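Local structure of CocE/NonD family hydrolase (Staphylococcus aureus subsp. aureus COL, 3III) at residues A[187-192]-A[260-265]; A[289-294]-A[326-331]; A[413-418]-A[490-495]; A[420-425]-A[456-461]. The protein is a CocE/NonD-family hydrolase that probably cleaves ester or amide bonds with an alpha/beta-hydrolase catalytic domain, though its natural substrate is not established. All coordinates share one frame; numbering follows the deposited sequence.

Interaction 1 of 4, residues A[187-192]-A[260-265]; sequences KAMIPW and TPLLTC
With CG of Trp192 anti to its own backbone nitrogen (chi1 -162°) and SG of Cys265 likewise anti to its nitrogen (chi1 172°), the indole lies flat against the cysteine toward the C-terminal ends of two parallel neighbours in the central sheet of the alpha/beta-hydrolase fold. Cys265 CB sits over the middle of the ring and SG continues over the same face, a CH-pi contact joined to a sulfur-aromatic one, with SG 3.7 Å from the centroid of the five-membered ring of Trp192. Tyr303 meets the same indole edge-to-face.

Between the strands the backbones run almost exactly parallel. Met189 sends its N-H to Pro261 O and takes one from Leu263 N at its own O, both bonds 3.0 Å long. Pro191 O accepts a longer bond, 3.3 Å, from Cys265 N, and a water donates to both Pro191 O and Cys265 O.

On the sheet face of Met189 and Pro191, Leu262 CD1 is the meeting point: it lies 3.7 Å from Met189 CG and touches the Pro191 ring at CG and CD. Helix 170-179 packs on this face, while helix 306-319 lies against Ala188 and Ile190. At the N-terminal end of the contact, Thr260 CG2 rests 3.5 Å from Ala188 N, a buried amide for which the model offers no hydrogen-bond partner.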
loop_
_atom_site.group_PDB
_atom_site.type_symbol
_atom_site.label_atom_id
_atom_site.label_comp_id
_atom_site.label_asym_id
_atom_site.label_seq_id
_atom_site.Cartn_x
_atom_site.Cartn_y
_atom_site.Cartn_z
ATOM N N LYS A 187 4.369 -0.229 21.752
ATOM C CA LYS A 187 5.410 0.784 21.922
ATOM C C LYS A 187 6.038 1.252 20.600
ATOM O O LYS A 187 6.778 2.235 20.601
ATOM C CB LYS A 187 6.539 0.269 22.832
ATOM C CG LYS A 187 6.079 -0.159 24.237
ATOM C CD LYS A 187 5.417 0.980 24.995
ATOM C CE LYS A 187 5.014 0.591 26.443
ATOM N NZ LYS A 187 6.238 0.726 27.312
ATOM N N ALA A 188 5.742 0.570 19.486
ATOM C CA ALA A 188 6.312 0.909 18.165
ATOM C C ALA A 188 5.561 0.129 17.082
ATOM O O ALA A 188 5.032 -0.966 17.363
ATOM C CB ALA A 188 7.814 0.566 18.128
HETATM N N MSE A 189 5.553 0.641 15.853
HETATM C CA MSE A 189 4.865 -0.024 14.756
HETATM C C MSE A 189 5.591 0.202 13.448
HETATM O O MSE A 189 6.147 1.302 13.206
HETATM C CB MSE A 189 3.419 0.490 14.625
HETATM C CG MSE A 189 3.352 1.970 14.414
HETATM SE SE MSE A 189 1.504 2.704 14.523
HETATM C CE MSE A 189 0.759 1.679 12.928
ATOM N N ILE A 190 5.582 -0.836 12.609
ATOM C CA ILE A 190 6.214 -0.815 11.294
ATOM C C ILE A 190 5.163 -1.313 10.261
ATOM O O ILE A 190 5.157 -2.506 9.867
ATOM C CB ILE A 190 7.477 -1.673 11.242
ATOM C CG1 ILE A 190 8.458 -1.298 12.370
ATOM C CG2 ILE A 190 8.189 -1.534 9.869
ATOM C CD1 ILE A 190 9.683 -2.207 12.405
ATOM N N PRO A 191 4.220 -0.421 9.883
ATOM C CA PRO A 191 3.287 -0.782 8.820
ATOM C C PRO A 191 4.025 -0.672 7.485
ATOM O O PRO A 191 4.202 0.432 6.931
ATOM C CB PRO A 191 2.196 0.269 8.945
ATOM C CG PRO A 191 2.900 1.456 9.571
ATOM C CD PRO A 191 3.835 0.856 10.540
ATOM N N TRP A 192 4.521 -1.804 7.000
ATOM C CA TRP A 192 5.350 -1.827 5.835
ATOM C C TRP A 192 4.462 -2.065 4.605
ATOM O O TRP A 192 4.267 -3.201 4.173
ATOM C CB TRP A 192 6.442 -2.908 5.963
ATOM C CG TRP A 192 7.558 -2.677 4.990
ATOM C CD1 TRP A 192 7.565 -2.970 3.657
ATOM C CD2 TRP A 192 8.854 -2.104 5.267
ATOM N NE1 TRP A 192 8.785 -2.658 3.109
ATOM C CE2 TRP A 192 9.581 -2.101 4.055
ATOM C CE3 TRP A 192 9.457 -1.602 6.405
ATOM C CZ2 TRP A 192 10.885 -1.587 3.946
ATOM C CZ3 TRP A 192 10.737 -1.089 6.315
ATOM C CH2 TRP A 192 11.446 -1.060 5.085
ATOM N N THR A 260 1.484 6.125 18.508
ATOM C CA THR A 260 2.608 5.169 18.672
ATOM C C THR A 260 3.801 5.544 17.775
ATOM O O THR A 260 3.620 5.908 16.637
ATOM C CB THR A 260 2.106 3.733 18.298
ATOM O OG1 THR A 260 0.991 3.378 19.142
ATOM C CG2 THR A 260 3.191 2.669 18.405
ATOM N N PRO A 261 5.038 5.455 18.305
ATOM C CA PRO A 261 6.193 5.634 17.451
ATOM C C PRO A 261 6.120 4.757 16.194
ATOM O O PRO A 261 5.782 3.556 16.266
ATOM C CB PRO A 261 7.355 5.183 18.328
ATOM C CG PRO A 261 6.930 5.519 19.734
ATOM C CD PRO A 261 5.414 5.252 19.717
ATOM N N LEU A 262 6.450 5.351 15.074
ATOM C CA LEU A 262 6.026 4.872 13.760
ATOM C C LEU A 262 7.135 4.922 12.705
ATOM O O LEU A 262 7.770 5.939 12.523
ATOM C CB LEU A 262 4.845 5.779 13.297
ATOM C CG LEU A 262 4.426 5.702 11.838
ATOM C CD1 LEU A 262 3.889 4.280 11.558
ATOM C CD2 LEU A 262 3.304 6.701 11.522
ATOM N N LEU A 263 7.379 3.778 12.074
ATOM C CA LEU A 263 8.192 3.628 10.887
ATOM C C LEU A 263 7.291 3.097 9.759
ATOM O O LEU A 263 6.882 1.953 9.770
ATOM C CB LEU A 263 9.394 2.698 11.175
ATOM C CG LEU A 263 10.244 2.335 9.958
ATOM C CD1 LEU A 263 10.907 3.560 9.270
ATOM C CD2 LEU A 263 11.355 1.294 10.289
ATOM N N THR A 264 6.960 3.958 8.791
ATOM C CA THR A 264 6.144 3.612 7.662
ATOM C C THR A 264 6.972 3.313 6.459
ATOM O O THR A 264 7.950 4.048 6.173
ATOM C CB THR A 264 5.232 4.802 7.306
ATOM O OG1 THR A 264 4.479 5.152 8.479
ATOM C CG2 THR A 264 4.280 4.452 6.116
ATOM N N CYS A 265 6.620 2.269 5.714
ATOM C CA CYS A 265 7.147 2.172 4.346
ATOM C C CYS A 265 5.985 2.395 3.393
ATOM O O CYS A 265 4.908 1.795 3.562
ATOM C CB CYS A 265 7.829 0.832 4.076
ATOM S SG CYS A 265 8.257 0.659 2.351
HETATM O O HOH W 1 2.286 1.609 5.224
#

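Interaction 2 of 4, residues A[289-294]-A[326-331]; sequences EKWLYV and DWKDTP
Trp291 reaches from strand 290-295 into the loop 326-331, and its indole is the main piece of the strand's side of the contact. From CB, which leaves the strand toward the loop, the chain turns so that CG stands beside the backbone nitrogen (chi1 -70°) and comes 3.9 Å from Trp327 CZ2. Next along the rim, CD1 has Pro331 O at 3.3 Å, close to the ring plane, and Thr330 CG2 nearby. NE1 then gives its hydrogen to Thr330 O at 2.9 Å; the oxygen lies in the indole plane, but the N-H comes in above the carbonyl plane and the bond is bent to 138°. The six-membered ring at the far end lies under the edge of Trp327, whose NE1 is 3.4 Å from Trp291 CZ3. This is a T-shaped pair, planes at 73°, with the edge of Trp327 directed at the face of Trp291.

The loop that supplies these partners is braced from within, since Trp327 O accepts from both N and OG1 of Thr330. Toward the solvent, Lys328 NZ forms a salt bridge with Glu289 OE2 at 2.9 Å. A water donates to both Leu292 O and Pro331 O.

The loop follows helix 306-319, whose Phe315 meets Trp327 edge-to-face and whose Tyr319 touches Trp291; His332 stacks on Trp291, and the chain leads on into strand 333-338, the next strand of the sheet beside 290-295.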
loop_
_atom_site.group_PDB
_atom_site.type_symbol
_atom_site.label_atom_id
_atom_site.label_comp_id
_atom_site.label_asym_id
_atom_site.label_seq_id
_atom_site.Cartn_x
_atom_site.Cartn_y
_atom_site.Cartn_z
ATOM N N GLU A 289 6.808 10.814 17.093
ATOM C CA GLU A 289 8.042 10.180 16.647
ATOM C C GLU A 289 7.654 9.281 15.458
ATOM O O GLU A 289 7.129 8.194 15.663
ATOM C CB GLU A 289 8.627 9.349 17.792
ATOM C CG GLU A 289 8.947 10.182 19.051
ATOM C CD GLU A 289 9.539 9.362 20.217
ATOM O OE1 GLU A 289 8.798 8.769 21.040
ATOM O OE2 GLU A 289 10.744 9.345 20.346
ATOM N N LYS A 290 7.835 9.778 14.242
ATOM C CA LYS A 290 7.455 9.036 13.056
ATOM C C LYS A 290 8.437 9.252 11.909
ATOM O O LYS A 290 9.008 10.340 11.765
ATOM C CB LYS A 290 6.032 9.377 12.667
ATOM C CG LYS A 290 5.751 10.844 12.365
ATOM C CD LYS A 290 4.329 11.000 11.742
ATOM C CE LYS A 290 3.993 12.436 11.471
ATOM N NZ LYS A 290 2.542 12.634 10.985
ATOM N N TRP A 291 8.630 8.192 11.125
ATOM C CA TRP A 291 9.553 8.180 9.998
ATOM C C TRP A 291 8.905 7.512 8.824
ATOM O O TRP A 291 8.112 6.581 8.983
ATOM C CB TRP A 291 10.832 7.407 10.382
ATOM C CG TRP A 291 11.658 8.163 11.385
ATOM C CD1 TRP A 291 12.708 9.008 11.123
ATOM C CD2 TRP A 291 11.487 8.179 12.809
ATOM N NE1 TRP A 291 13.171 9.552 12.285
ATOM C CE2 TRP A 291 12.429 9.071 13.332
ATOM C CE3 TRP A 291 10.602 7.545 13.686
ATOM C CZ2 TRP A 291 12.556 9.318 14.710
ATOM C CZ3 TRP A 291 10.743 7.803 15.083
ATOM C CH2 TRP A 291 11.694 8.679 15.554
ATOM N N LEU A 292 9.314 7.912 7.636
ATOM C CA LEU A 292 8.799 7.334 6.413
ATOM C C LEU A 292 9.961 6.929 5.505
ATOM O O LEU A 292 10.935 7.700 5.312
ATOM C CB LEU A 292 7.911 8.384 5.698
ATOM C CG LEU A 292 7.431 8.097 4.286
ATOM C CD1 LEU A 292 6.495 6.912 4.323
ATOM C CD2 LEU A 292 6.723 9.380 3.661
ATOM N N TYR A 293 9.866 5.740 4.933
ATOM C CA TYR A 293 10.842 5.285 3.941
ATOM C C TYR A 293 10.072 4.955 2.654
ATOM O O TYR A 293 9.125 4.167 2.706
ATOM C CB TYR A 293 11.520 4.039 4.466
ATOM C CG TYR A 293 12.425 3.324 3.498
ATOM C CD1 TYR A 293 13.609 3.882 3.101
ATOM C CD2 TYR A 293 12.058 2.096 2.961
ATOM C CE1 TYR A 293 14.424 3.249 2.154
ATOM C CE2 TYR A 293 12.876 1.430 2.062
ATOM C CZ TYR A 293 14.043 1.997 1.664
ATOM O OH TYR A 293 14.799 1.358 0.730
ATOM N N VAL A 294 10.467 5.553 1.534
ATOM C CA VAL A 294 9.824 5.334 0.226
ATOM C C VAL A 294 10.806 4.800 -0.790
ATOM O O VAL A 294 11.830 5.420 -1.066
ATOM C CB VAL A 294 9.135 6.570 -0.334
ATOM C CG1 VAL A 294 8.170 6.204 -1.489
ATOM C CG2 VAL A 294 8.347 7.374 0.774
ATOM N N ASP A 326 21.406 5.375 17.791
ATOM C CA ASP A 326 21.262 6.712 17.196
ATOM C C ASP A 326 20.050 6.778 16.273
ATOM O O ASP A 326 20.050 7.524 15.286
ATOM C CB ASP A 326 22.558 7.042 16.497
ATOM C CG ASP A 326 23.709 6.963 17.443
ATOM O OD1 ASP A 326 23.753 7.783 18.395
ATOM O OD2 ASP A 326 24.506 6.027 17.344
ATOM N N TRP A 327 19.007 6.021 16.613
ATOM C CA TRP A 327 17.837 5.922 15.675
ATOM C C TRP A 327 17.286 7.287 15.285
ATOM O O TRP A 327 16.950 7.538 14.115
ATOM C CB TRP A 327 16.662 5.073 16.235
ATOM C CG TRP A 327 15.501 5.247 15.382
ATOM C CD1 TRP A 327 14.450 6.044 15.625
ATOM C CD2 TRP A 327 15.324 4.724 14.077
ATOM N NE1 TRP A 327 13.602 6.052 14.547
ATOM C CE2 TRP A 327 14.108 5.223 13.590
ATOM C CE3 TRP A 327 16.047 3.831 13.288
ATOM C CZ2 TRP A 327 13.631 4.916 12.358
ATOM C CZ3 TRP A 327 15.570 3.523 12.048
ATOM C CH2 TRP A 327 14.342 4.037 11.600
ATOM N N LYS A 328 17.149 8.166 16.270
ATOM C CA LYS A 328 16.509 9.428 16.037
ATOM C C LYS A 328 17.334 10.392 15.189
ATOM O O LYS A 328 16.854 11.454 14.849
ATOM C CB LYS A 328 16.117 10.060 17.391
ATOM C CG LYS A 328 15.092 9.127 18.153
ATOM C CD LYS A 328 14.321 9.793 19.276
ATOM C CE LYS A 328 13.552 10.982 18.787
ATOM N NZ LYS A 328 12.555 11.503 19.767
ATOM N N ASP A 329 18.566 10.029 14.836
ATOM C CA ASP A 329 19.300 10.775 13.810
ATOM C C ASP A 329 18.681 10.590 12.408
ATOM O O ASP A 329 18.999 11.331 11.488
ATOM C CB ASP A 329 20.773 10.287 13.696
ATOM C CG ASP A 329 21.661 10.665 14.872
ATOM O OD1 ASP A 329 21.239 11.427 15.759
ATOM O OD2 ASP A 329 22.814 10.167 14.863
ATOM N N THR A 330 17.876 9.554 12.221
ATOM C CA THR A 330 17.298 9.246 10.940
ATOM C C THR A 330 16.441 10.412 10.457
ATOM O O THR A 330 15.540 10.874 11.187
ATOM C CB THR A 330 16.421 7.939 11.019
ATOM O OG1 THR A 330 17.187 6.864 11.601
ATOM C CG2 THR A 330 15.882 7.508 9.632
ATOM N N PRO A 331 16.672 10.870 9.211
ATOM C CA PRO A 331 15.804 11.880 8.634
ATOM C C PRO A 331 14.348 11.398 8.604
ATOM O O PRO A 331 14.094 10.199 8.379
ATOM C CB PRO A 331 16.339 12.048 7.207
ATOM C CG PRO A 331 17.696 11.535 7.198
ATOM C CD PRO A 331 17.742 10.439 8.283
HETATM O O HOH W 2 13.024 7.718 7.295
#

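Interaction 3 of 4, residues A[413-418]-A[490-495]; sequences LWVSTK and VPVEIE
Backbone bonds come first: Leu413 and Val492 exchange two, each 2.8 Å from N to O, and Val415 and Val490 exchange another two, with Val490 N 2.7 Å from Val415 O. These are the hydrogen-bonded pairs of an antiparallel ladder. Between them, Trp414 and Pro491 form the non-hydrogen-bonded pair, a place where proline's missing N-H costs no ladder bond; here the CA atoms of Trp414 and Pro491 make C-H...O contacts with Val490 O and Leu413 O, respectively.

The aromatic contact belongs to the same pair. Trp414, its CG beside the backbone nitrogen (chi1 -63°), lays its six-membered ring over the proline, and Pro491 CB points at that face, 3.6 Å from the centroid and almost on the ring normal. Pro491 CD adds an approach of 3.5 Å to Trp414 CZ3. Trp414 NE1 is hydrogen-bonded to Asp551 OD1.

Apolar contacts fill the other face, where Val415 CG2 meets Val490 CG2 at 3.8 Å and Leu413 CD1 meets Ile494 CD1 at 3.9 Å.

Val415, Val492 and Ile494 pack on Leu425 of strand 424-432, Val492 and Ile494 also on Leu457 of strand 447-458, joining two beta sheets of the C-terminal domain, and Leu413 packs on Ile544 of strand 541-546, which flanks 408-417.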
loop_
_atom_site.group_PDB
_atom_site.type_symbol
_atom_site.label_atom_id
_atom_site.label_comp_id
_atom_site.label_asym_id
_atom_site.label_seq_id
_atom_site.Cartn_x
_atom_site.Cartn_y
_atom_site.Cartn_z
ATOM N N LEU A 413 -9.381 18.599 -15.325
ATOM C CA LEU A 413 -9.984 18.571 -16.651
ATOM C C LEU A 413 -11.373 19.163 -16.678
ATOM O O LEU A 413 -12.125 19.042 -15.707
ATOM C CB LEU A 413 -10.053 17.140 -17.218
ATOM C CG LEU A 413 -8.780 16.298 -17.240
ATOM C CD1 LEU A 413 -9.130 14.810 -17.497
ATOM C CD2 LEU A 413 -7.725 16.856 -18.245
ATOM N N TRP A 414 -11.724 19.767 -17.807
ATOM C CA TRP A 414 -13.087 20.050 -18.115
ATOM C C TRP A 414 -13.622 19.037 -19.142
ATOM O O TRP A 414 -13.034 18.835 -20.199
ATOM C CB TRP A 414 -13.244 21.489 -18.608
ATOM C CG TRP A 414 -12.884 22.515 -17.575
ATOM C CD1 TRP A 414 -11.630 22.926 -17.222
ATOM C CD2 TRP A 414 -13.793 23.311 -16.819
ATOM N NE1 TRP A 414 -11.714 23.912 -16.269
ATOM C CE2 TRP A 414 -13.022 24.135 -15.972
ATOM C CE3 TRP A 414 -15.180 23.335 -16.703
ATOM C CZ2 TRP A 414 -13.591 25.042 -15.094
ATOM C CZ3 TRP A 414 -15.768 24.231 -15.810
ATOM C CH2 TRP A 414 -14.966 25.068 -15.007
ATOM N N VAL A 415 -14.743 18.387 -18.815
ATOM C CA VAL A 415 -15.168 17.214 -19.551
ATOM C C VAL A 415 -16.696 17.223 -19.765
ATOM O O VAL A 415 -17.463 17.848 -18.984
ATOM C CB VAL A 415 -14.759 15.922 -18.805
ATOM C CG1 VAL A 415 -13.221 15.780 -18.575
ATOM C CG2 VAL A 415 -15.556 15.771 -17.484
ATOM N N SER A 416 -17.142 16.553 -20.838
ATOM C CA SER A 416 -18.534 16.280 -21.092
ATOM C C SER A 416 -18.679 15.004 -21.905
ATOM O O SER A 416 -17.736 14.542 -22.487
ATOM C CB SER A 416 -19.204 17.397 -21.883
ATOM O OG SER A 416 -18.774 17.367 -23.237
ATOM N N THR A 417 -19.904 14.490 -21.985
ATOM C CA THR A 417 -20.213 13.264 -22.712
ATOM C C THR A 417 -21.656 13.415 -23.252
ATOM O O THR A 417 -22.481 14.151 -22.717
ATOM C CB THR A 417 -20.073 11.975 -21.829
ATOM O OG1 THR A 417 -20.359 10.808 -22.609
ATOM C CG2 THR A 417 -21.042 12.002 -20.615
ATOM N N LYS A 418 -21.913 12.766 -24.371
ATOM C CA LYS A 418 -23.187 12.842 -25.004
ATOM C C LYS A 418 -24.020 11.592 -24.847
ATOM O O LYS A 418 -25.256 11.691 -24.813
ATOM C CB LYS A 418 -22.997 13.120 -26.480
ATOM C CG LYS A 418 -23.578 14.414 -26.860
ATOM C CD LYS A 418 -23.274 14.780 -28.326
ATOM C CE LYS A 418 -23.951 13.833 -29.306
ATOM N NZ LYS A 418 -23.277 13.870 -30.663
ATOM N N VAL A 490 -18.270 19.764 -17.192
ATOM C CA VAL A 490 -17.990 19.892 -15.741
ATOM C C VAL A 490 -16.484 19.848 -15.445
ATOM O O VAL A 490 -15.696 19.234 -16.240
ATOM C CB VAL A 490 -18.746 18.829 -14.945
ATOM C CG1 VAL A 490 -20.291 18.912 -15.229
ATOM C CG2 VAL A 490 -18.207 17.457 -15.269
ATOM N N PRO A 491 -16.046 20.541 -14.364
ATOM C CA PRO A 491 -14.646 20.494 -13.949
ATOM C C PRO A 491 -14.417 19.321 -13.027
ATOM O O PRO A 491 -15.256 19.094 -12.144
ATOM C CB PRO A 491 -14.471 21.803 -13.162
ATOM C CG PRO A 491 -15.838 22.075 -12.644
ATOM C CD PRO A 491 -16.778 21.609 -13.654
ATOM N N VAL A 492 -13.325 18.585 -13.250
ATOM C CA VAL A 492 -12.927 17.446 -12.440
ATOM C C VAL A 492 -11.474 17.593 -12.088
ATOM O O VAL A 492 -10.691 18.200 -12.840
ATOM C CB VAL A 492 -13.168 16.100 -13.135
ATOM C CG1 VAL A 492 -14.715 15.957 -13.519
ATOM C CG2 VAL A 492 -12.240 15.941 -14.333
ATOM N N GLU A 493 -11.121 17.062 -10.944
ATOM C CA GLU A 493 -9.720 16.988 -10.517
ATOM C C GLU A 493 -9.428 15.572 -10.133
ATOM O O GLU A 493 -10.110 15.001 -9.262
ATOM C CB GLU A 493 -9.469 17.903 -9.335
ATOM C CG GLU A 493 -9.686 19.334 -9.722
ATOM C CD GLU A 493 -9.477 20.309 -8.607
ATOM O OE1 GLU A 493 -8.643 20.076 -7.717
ATOM O OE2 GLU A 493 -10.145 21.367 -8.655
ATOM N N ILE A 494 -8.455 15.001 -10.832
ATOM C CA ILE A 494 -8.090 13.611 -10.713
ATOM C C ILE A 494 -6.837 13.481 -9.873
ATOM O O ILE A 494 -5.798 14.128 -10.164
ATOM C CB ILE A 494 -7.880 12.969 -12.082
ATOM C CG1 ILE A 494 -9.162 13.100 -12.917
ATOM C CG2 ILE A 494 -7.557 11.471 -11.972
ATOM C CD1 ILE A 494 -9.029 12.480 -14.351
ATOM N N GLU A 495 -6.947 12.669 -8.820
ATOM C CA GLU A 495 -5.790 12.329 -7.917
ATOM C C GLU A 495 -4.785 11.358 -8.601
ATOM O O GLU A 495 -5.012 10.152 -8.649
ATOM C CB GLU A 495 -6.333 11.709 -6.603
ATOM C CG GLU A 495 -5.286 11.333 -5.531
ATOM C CD GLU A 495 -5.915 10.652 -4.316
ATOM O OE1 GLU A 495 -7.077 10.223 -4.405
ATOM O OE2 GLU A 495 -5.269 10.580 -3.233
#

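Interaction 4 of 4, residues A[420-425]-A[456-461]; sequences SDDMDL and WLRVSH
Asp424 and Arg458 run alongside each other from a non-hydrogen-bonded pair of an antiparallel beta ladder in the C-terminal domain. Their flat groups are only 18° from a common plane, and the arginine grips side-on through NE and NH2: NE reaches Asp424 OD1 at 2.7 Å and NH2 reaches Asp424 OD2 at 2.9 Å, each on a syn lone pair. Thr536 OG1 and Val537 N also hydrogen-bond to Asp424 OD2, which should further fix the carboxylate.

On the other side of the sheet from the ion pair, Leu425 is met by Val459 of the 3-10 turn, with Leu425 CD1 a tight 3.4 Å from Val459 CG2. Leu425 and Leu457 exchange two backbone bonds, and Val459 N bonds to Met423 O.

Where strand 447-458 gives way to the 3-10 turn, Asp422 turns its carboxylate to Ser460. Its OD1 takes Met423 N and Ser460 N from opposite faces of the carboxylate plane. OD2, which also forms a salt bridge with Lys483, accepts from Ser460 OG at 2.6 Å.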
loop_
_atom_site.group_PDB
_atom_site.type_symbol
_atom_site.label_atom_id
_atom_site.label_comp_id
_atom_site.label_asym_id
_atom_site.label_seq_id
_atom_site.Cartn_x
_atom_site.Cartn_y
_atom_site.Cartn_z
ATOM N N SER A 420 -23.856 9.030 -22.488
ATOM C CA SER A 420 -24.004 8.413 -21.174
ATOM C C SER A 420 -24.322 9.531 -20.213
ATOM O O SER A 420 -24.195 10.695 -20.577
ATOM C CB SER A 420 -22.695 7.748 -20.789
ATOM O OG SER A 420 -22.864 6.848 -19.730
ATOM N N ASP A 421 -24.722 9.188 -18.996
ATOM C CA ASP A 421 -24.907 10.182 -17.958
ATOM C C ASP A 421 -23.766 10.150 -16.928
ATOM O O ASP A 421 -23.908 10.683 -15.840
ATOM C CB ASP A 421 -26.242 9.994 -17.259
ATOM C CG ASP A 421 -26.311 8.725 -16.437
ATOM O OD1 ASP A 421 -25.434 7.815 -16.525
ATOM O OD2 ASP A 421 -27.307 8.617 -15.717
ATOM N N ASP A 422 -22.648 9.529 -17.305
ATOM C CA ASP A 422 -21.468 9.429 -16.432
ATOM C C ASP A 422 -20.251 9.043 -17.270
ATOM O O ASP A 422 -20.363 8.619 -18.431
ATOM C CB ASP A 422 -21.771 8.401 -15.348
ATOM C CG ASP A 422 -20.955 8.584 -14.074
ATOM O OD1 ASP A 422 -19.980 9.356 -14.066
ATOM O OD2 ASP A 422 -21.307 7.926 -13.066
HETATM N N MSE A 423 -19.071 9.239 -16.694
HETATM C CA MSE A 423 -17.829 8.947 -17.359
HETATM C C MSE A 423 -16.849 8.312 -16.367
HETATM O O MSE A 423 -16.746 8.755 -15.240
HETATM C CB MSE A 423 -17.197 10.237 -17.895
HETATM C CG MSE A 423 -18.114 11.003 -18.796
HETATM SE SE MSE A 423 -17.414 12.830 -19.102
HETATM C CE MSE A 423 -15.895 12.394 -20.371
ATOM N N ASP A 424 -16.160 7.278 -16.810
ATOM C CA ASP A 424 -15.038 6.749 -16.093
ATOM C C ASP A 424 -13.764 7.224 -16.775
ATOM O O ASP A 424 -13.503 6.842 -17.914
ATOM C CB ASP A 424 -15.104 5.207 -16.046
ATOM C CG ASP A 424 -16.178 4.701 -15.065
ATOM O OD1 ASP A 424 -16.433 5.424 -14.088
ATOM O OD2 ASP A 424 -16.700 3.569 -15.226
ATOM N N LEU A 425 -12.953 8.009 -16.034
ATOM C CA LEU A 425 -11.728 8.592 -16.571
ATOM C C LEU A 425 -10.510 7.901 -15.917
ATOM O O LEU A 425 -10.448 7.720 -14.687
ATOM C CB LEU A 425 -11.665 10.083 -16.302
ATOM C CG LEU A 425 -12.777 11.023 -16.811
ATOM C CD1 LEU A 425 -12.600 12.474 -16.274
ATOM C CD2 LEU A 425 -12.771 11.029 -18.291
ATOM N N TRP A 456 -7.590 7.667 -11.180
ATOM C CA TRP A 456 -8.921 7.332 -11.713
ATOM C C TRP A 456 -10.016 8.239 -11.175
ATOM O O TRP A 456 -9.972 8.670 -10.013
ATOM C CB TRP A 456 -9.304 5.925 -11.296
ATOM C CG TRP A 456 -8.383 4.825 -11.689
ATOM C CD1 TRP A 456 -8.531 3.986 -12.770
ATOM C CD2 TRP A 456 -7.256 4.348 -10.969
ATOM N NE1 TRP A 456 -7.529 3.068 -12.792
ATOM C CE2 TRP A 456 -6.739 3.243 -11.689
ATOM C CE3 TRP A 456 -6.621 4.744 -9.788
ATOM C CZ2 TRP A 456 -5.598 2.530 -11.265
ATOM C CZ3 TRP A 456 -5.489 4.067 -9.387
ATOM C CH2 TRP A 456 -4.996 2.948 -10.135
ATOM N N LEU A 457 -11.054 8.488 -11.962
ATOM C CA LEU A 457 -12.235 9.121 -11.406
ATOM C C LEU A 457 -13.513 8.792 -12.194
ATOM O O LEU A 457 -13.532 8.902 -13.384
ATOM C CB LEU A 457 -12.071 10.635 -11.406
ATOM C CG LEU A 457 -13.222 11.436 -10.756
ATOM C CD1 LEU A 457 -13.277 11.157 -9.219
ATOM C CD2 LEU A 457 -13.099 12.949 -11.076
ATOM N N ARG A 458 -14.574 8.463 -11.480
ATOM C CA ARG A 458 -15.919 8.405 -12.038
ATOM C C ARG A 458 -16.499 9.810 -11.839
ATOM O O ARG A 458 -16.546 10.377 -10.722
ATOM C CB ARG A 458 -16.716 7.295 -11.360
ATOM C CG ARG A 458 -18.175 7.174 -11.839
ATOM C CD ARG A 458 -18.775 5.855 -11.410
ATOM N NE ARG A 458 -18.267 4.760 -12.230
ATOM C CZ ARG A 458 -18.616 3.494 -12.108
ATOM N NH1 ARG A 458 -19.483 3.101 -11.194
ATOM N NH2 ARG A 458 -18.070 2.600 -12.907
ATOM N N VAL A 459 -16.852 10.433 -12.953
ATOM C CA VAL A 459 -17.176 11.864 -12.949
ATOM C C VAL A 459 -18.417 12.201 -12.107
ATOM O O VAL A 459 -18.488 13.263 -11.500
ATOM C CB VAL A 459 -17.214 12.399 -14.424
ATOM C CG1 VAL A 459 -17.753 13.836 -14.524
ATOM C CG2 VAL A 459 -15.787 12.276 -15.027
ATOM N N SER A 460 -19.388 11.297 -12.016
ATOM C CA SER A 460 -20.512 11.522 -11.083
ATOM C C SER A 460 -20.042 11.620 -9.599
ATOM O O SER A 460 -20.744 12.169 -8.757
ATOM C CB SER A 460 -21.594 10.454 -11.220
ATOM O OG SER A 460 -21.106 9.218 -10.794
ATOM N N HIS A 461 -18.821 11.172 -9.325
ATOM C CA HIS A 461 -18.219 11.274 -7.984
ATOM C C HIS A 461 -17.253 12.439 -7.808
ATOM O O HIS A 461 -16.466 12.479 -6.840
ATOM C CB HIS A 461 -17.468 9.973 -7.710
ATOM C CG HIS A 461 -18.370 8.799 -7.504
ATOM N ND1 HIS A 461 -18.210 7.895 -6.463
ATOM C CD2 HIS A 461 -19.466 8.398 -8.187
ATOM C CE1 HIS A 461 -19.152 6.971 -6.541
ATOM N NE2 HIS A 461 -19.934 7.256 -7.574
#

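Following the chain, interaction 1 closes first, its 67 intervening residues largely helix and loop, and sets strands 186-192 and 262-267 side by side. Interaction 2 comes next in series and closes a loop of 31 residues, most of them helical, tying strand 290-295, the following neighbour in that sheet, to the loop beyond helix 306-319; Leu262 O and Trp291 N, probably hydrogen-bonded at 2.8 Å, join the two contacts. The C-terminal domain holds the other pair. Interaction 3 closes a long loop between 413-418 and 490-495, and interaction 4 lies wholly within that loop. Their centres are 8 Å apart, one in each of two facing sheets, whereas about 38 Å separates the centres of interactions 1 and 3.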